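Local coordinates for protein nitroreductase (Bacteroides fragilis NCTC 9343, PDB 3EK3) that binds flavin mononucleotide and probably acts as an NAD(P)H-dependent oxidoreductase of the nitroreductase family, at residues Lys68-Lys73 and Cys141-Val146; Val98-Glu103 and Gly163-Gly168. All blocks are in the same frame, centred on the assembly; numbering follows the deposited sequence.

Contact 1. Residues Lys68-Lys73 and Cys141-Val146; sequences KGAFAK and CDDPEV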
# COMPACT_ATOMS: atom_id res chain seq x y z
N LYS A 68 -5.31 -24.72 -3.38
CA LYS A 68 -4.47 -25.93 -3.47
C LYS A 68 -4.64 -26.63 -4.81
O LYS A 68 -3.66 -27.06 -5.43
CB LYS A 68 -4.77 -26.87 -2.29
CG LYS A 68 -4.25 -26.36 -0.96
CD LYS A 68 -4.70 -27.18 0.25
CE LYS A 68 -4.76 -28.66 -0.01
NZ LYS A 68 -5.30 -29.42 1.18
N GLY A 69 -5.89 -26.74 -5.28
CA GLY A 69 -6.13 -27.36 -6.57
C GLY A 69 -5.42 -26.68 -7.73
O GLY A 69 -4.91 -27.38 -8.66
N ALA A 70 -5.40 -25.35 -7.71
CA ALA A 70 -4.68 -24.53 -8.69
C ALA A 70 -3.17 -24.80 -8.59
O ALA A 70 -2.49 -25.10 -9.57
CB ALA A 70 -4.98 -23.03 -8.49
N PHE A 71 -2.65 -24.72 -7.37
CA PHE A 71 -1.24 -25.05 -7.11
C PHE A 71 -0.85 -26.46 -7.54
O PHE A 71 0.27 -26.66 -8.04
CB PHE A 71 -0.91 -24.85 -5.62
CG PHE A 71 -0.84 -23.44 -5.18
CD1 PHE A 71 -0.60 -22.39 -6.05
CD2 PHE A 71 -0.97 -23.14 -3.83
CE1 PHE A 71 -0.52 -21.08 -5.58
CE2 PHE A 71 -0.89 -21.85 -3.37
CZ PHE A 71 -0.66 -20.82 -4.24
N ALA A 72 -1.74 -27.44 -7.36
CA ALA A 72 -1.45 -28.81 -7.79
C ALA A 72 -1.16 -28.87 -9.29
O ALA A 72 -0.44 -29.74 -9.76
CB ALA A 72 -2.60 -29.78 -7.40
N LYS A 73 -1.74 -27.94 -10.05
CA LYS A 73 -1.52 -27.84 -11.50
C LYS A 73 -0.18 -27.21 -11.88
O LYS A 73 0.24 -27.28 -13.03
CB LYS A 73 -2.64 -27.02 -12.15
CG LYS A 73 -4.02 -27.61 -12.01
CD LYS A 73 -5.09 -26.65 -12.47
CE LYS A 73 -6.47 -27.16 -12.12
NZ LYS A 73 -7.54 -26.17 -12.35
N CYS A 141 -6.32 -16.53 -8.82
CA CYS A 141 -7.70 -16.04 -8.95
C CYS A 141 -8.38 -16.29 -10.31
O CYS A 141 -9.60 -16.28 -10.37
CB CYS A 141 -7.80 -14.55 -8.56
SG CYS A 141 -6.89 -13.40 -9.64
N ASP A 142 -7.61 -16.52 -11.36
CA ASP A 142 -8.17 -16.85 -12.66
C ASP A 142 -8.19 -18.34 -12.95
O ASP A 142 -8.65 -18.75 -14.02
CB ASP A 142 -7.45 -16.08 -13.77
CG ASP A 142 -7.81 -14.59 -13.78
OD1 ASP A 142 -8.89 -14.22 -13.25
OD2 ASP A 142 -7.03 -13.79 -14.31
N ASP A 143 -7.74 -19.17 -12.01
CA ASP A 143 -7.98 -20.61 -12.16
C ASP A 143 -9.50 -20.80 -12.17
O ASP A 143 -10.22 -20.21 -11.37
CB ASP A 143 -7.32 -21.40 -11.03
CG ASP A 143 -7.75 -22.86 -11.00
OD1 ASP A 143 -8.79 -23.17 -10.40
OD2 ASP A 143 -7.03 -23.70 -11.58
N PRO A 144 -10.01 -21.59 -13.10
CA PRO A 144 -11.47 -21.73 -13.24
C PRO A 144 -12.21 -22.09 -11.96
O PRO A 144 -13.23 -21.48 -11.65
CB PRO A 144 -11.61 -22.84 -14.27
CG PRO A 144 -10.33 -22.74 -15.09
CD PRO A 144 -9.27 -22.35 -14.13
N GLU A 145 -11.71 -23.07 -11.19
CA GLU A 145 -12.39 -23.43 -9.96
C GLU A 145 -12.25 -22.38 -8.86
O GLU A 145 -13.22 -22.11 -8.15
CB GLU A 145 -11.97 -24.82 -9.46
CG GLU A 145 -12.41 -25.97 -10.40
CD GLU A 145 -11.49 -26.12 -11.62
OE1 GLU A 145 -10.26 -25.92 -11.50
OE2 GLU A 145 -12.01 -26.44 -12.72
N VAL A 146 -11.07 -21.77 -8.74
CA VAL A 146 -10.90 -20.69 -7.78
C VAL A 146 -11.83 -19.55 -8.17
O VAL A 146 -12.59 -19.03 -7.35
CB VAL A 146 -9.42 -20.21 -7.72
CG1 VAL A 146 -9.28 -18.98 -6.84
CG2 VAL A 146 -8.46 -21.39 -7.25
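The ammonium group of K73 reaches two carboxylates of the segment 141-146 at once, and this small salt-bridge network is the polar half of the contact. K73 NZ stands 2.6 Å from D143 OD2, which it meets on the syn lone pair, and 2.9 Å from E145 OE1, which it approaches nearly end-on to the C-O bond. The lysine chain is extended beyond CG and crosses the D143 side chain at about a right angle, whereas E145 is bent at chi2 (79°), a turn that brings its carboxylate back to the same amine. Beside the charged group, the methyl of A70 packs against the D143 side chain (A70 CB to D143 CG 3.7 Å) and makes an apolar contact with V146 CG2 at 4.0 Å.

What positions D143 is its second role as N-cap of helix 144-153. With CG anti to the backbone N (chi1 169°), the carboxylate turns its other oxygen to the helix start, where D143 OD1 accepts from V146 N at 3.1 Å on its anti lone pair and, weakly, from E145 N. One carboxylate thus caps a helix and pairs with a lysine through different oxygens, and K73 probably helps to keep it ionised. The contact joins the C-terminal end of helix 57-72 to the start of helix 144-153 at the protein surface; T140 also touches A70, while F71 packs against helix 77-83.

Contact 2. Residues Val98-Glu103 and Gly163-Gly168; sequences VIVSNE and GCVALG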
# COMPACT_ATOMS: atom_id res chain seq x y z
N VAL A 98 -10.15 -11.17 4.47
CA VAL A 98 -10.69 -10.12 3.60
C VAL A 98 -9.98 -10.18 2.25
O VAL A 98 -8.74 -10.00 2.14
CB VAL A 98 -10.52 -8.73 4.16
CG1 VAL A 98 -11.28 -7.69 3.32
CG2 VAL A 98 -11.02 -8.68 5.57
N ILE A 99 -10.76 -10.48 1.23
CA ILE A 99 -10.23 -10.54 -0.12
C ILE A 99 -10.31 -9.14 -0.74
O ILE A 99 -11.39 -8.60 -0.88
CB ILE A 99 -11.07 -11.52 -0.99
CG1 ILE A 99 -11.04 -12.92 -0.35
CG2 ILE A 99 -10.54 -11.57 -2.44
CD1 ILE A 99 -12.03 -13.92 -0.94
N VAL A 100 -9.16 -8.60 -1.15
CA VAL A 100 -9.12 -7.21 -1.63
C VAL A 100 -8.86 -7.29 -3.14
O VAL A 100 -7.82 -7.77 -3.58
CB VAL A 100 -8.09 -6.33 -0.87
CG1 VAL A 100 -8.12 -4.86 -1.40
CG2 VAL A 100 -8.39 -6.30 0.68
N SER A 101 -9.84 -6.83 -3.93
CA SER A 101 -9.79 -7.01 -5.39
C SER A 101 -9.92 -5.65 -6.07
O SER A 101 -10.36 -4.71 -5.46
CB SER A 101 -10.90 -7.94 -5.86
OG SER A 101 -12.21 -7.44 -5.61
N ASN A 102 -9.58 -5.58 -7.35
CA ASN A 102 -9.72 -4.34 -8.10
C ASN A 102 -9.81 -4.71 -9.54
O ASN A 102 -9.35 -5.77 -9.92
CB ASN A 102 -8.52 -3.41 -7.83
CG ASN A 102 -8.83 -1.91 -8.07
OD1 ASN A 102 -9.92 -1.52 -8.49
ND2 ASN A 102 -7.82 -1.07 -7.84
N GLU A 103 -10.38 -3.81 -10.35
CA GLU A 103 -10.29 -3.96 -11.78
C GLU A 103 -8.86 -3.65 -12.19
O GLU A 103 -8.19 -2.80 -11.63
CB GLU A 103 -11.31 -3.07 -12.48
CG GLU A 103 -11.12 -1.61 -12.30
CD GLU A 103 -12.21 -0.76 -13.02
OE1 GLU A 103 -13.42 -1.10 -12.91
OE2 GLU A 103 -11.80 0.23 -13.68
N GLY A 163 -4.51 -8.63 -3.03
CA GLY A 163 -4.04 -9.19 -1.76
C GLY A 163 -5.18 -9.53 -0.83
O GLY A 163 -6.32 -9.11 -1.08
N CYS A 164 -4.90 -10.34 0.18
CA CYS A 164 -5.90 -10.65 1.18
C CYS A 164 -5.35 -10.36 2.59
O CYS A 164 -4.13 -10.37 2.83
CB CYS A 164 -6.38 -12.10 1.08
SG CYS A 164 -7.08 -12.58 -0.49
N VAL A 165 -6.27 -10.09 3.50
CA VAL A 165 -5.96 -9.83 4.88
C VAL A 165 -6.57 -10.88 5.80
O VAL A 165 -7.79 -10.92 5.95
CB VAL A 165 -6.54 -8.46 5.25
CG1 VAL A 165 -6.30 -8.07 6.73
CG2 VAL A 165 -6.01 -7.34 4.29
N ALA A 166 -5.71 -11.69 6.45
CA ALA A 166 -6.15 -12.56 7.50
C ALA A 166 -6.37 -11.72 8.72
O ALA A 166 -5.56 -10.81 8.99
CB ALA A 166 -5.09 -13.67 7.81
N LEU A 167 -7.43 -12.00 9.45
CA LEU A 167 -7.70 -11.29 10.69
C LEU A 167 -8.14 -12.24 11.79
O LEU A 167 -8.90 -13.18 11.56
CB LEU A 167 -8.81 -10.24 10.51
CG LEU A 167 -8.61 -9.06 9.56
CD1 LEU A 167 -9.96 -8.40 9.33
CD2 LEU A 167 -7.57 -8.05 10.08
N GLY A 168 -7.71 -11.94 13.02
CA GLY A 168 -8.04 -12.77 14.18
C GLY A 168 -7.26 -12.35 15.40
O GLY A 168 -6.57 -11.34 15.40
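G163 pairs with V100 where strands 96-102 and 160-168 run antiparallel as two neighbouring inner strands of the antiparallel sheet of the nitroreductase fold. The carbonyl oxygen of G163 accepts from V100 N at 2.9 Å, but the return bond from G163 N to V100 O is long and weak at 3.5 Å, so the pairing slackens here, near N135 of the flavin pocket.

C164 follows in a non-hydrogen-bonded pair with I99. Its thiol, placed beside the backbone N by chi1 of -58°, lies alongside the isoleucine, with C164 SG 4.0 Å from I99 CG1. On the backbone, C164 CA makes a CA-H...O contact of 3.1 Å with V98 O. V165 and V98 then form a hydrogen-bonded pair with two short bonds. V165 N gives its hydrogen to the same V98 O at 2.8 Å, in the carbonyl plane, and V98 N points almost straight at V165 O (172°), although it sits tilted out of that carbonyl's plane. The CB atoms of V98 and V165 are 4.1 Å apart on the other face of the sheet, where V100 also lies; I117 of helix 109-126 packs on both V100 and V165.

Farther on, helix 27-38 supplies L34 against V98 and both L30 and I33 against L167. L167 itself slants across V98, bringing L167 CD1 within 3.9 Å of V98 CG2.

Contact 2 belongs to the core, with all its touching residues buried near the centre of the chain, while contact 1 is a surface contact about 18 Å away, centre to centre. Their chemistry follows from these places: main-chain hydrogen bonds and aliphatic packing join two strands of the sheet in contact 2, whereas salt bridges from K73 join two helix ends in contact 1, one of them to the residue that also caps helix 144-153. They share no element and do not touch, but that helix is followed in the chain by strand 160-168. Contact 2 also lies closer to the flavin (nearest approach of G163 about 7 Å) than contact 1 (V146 side chain about 14 Å).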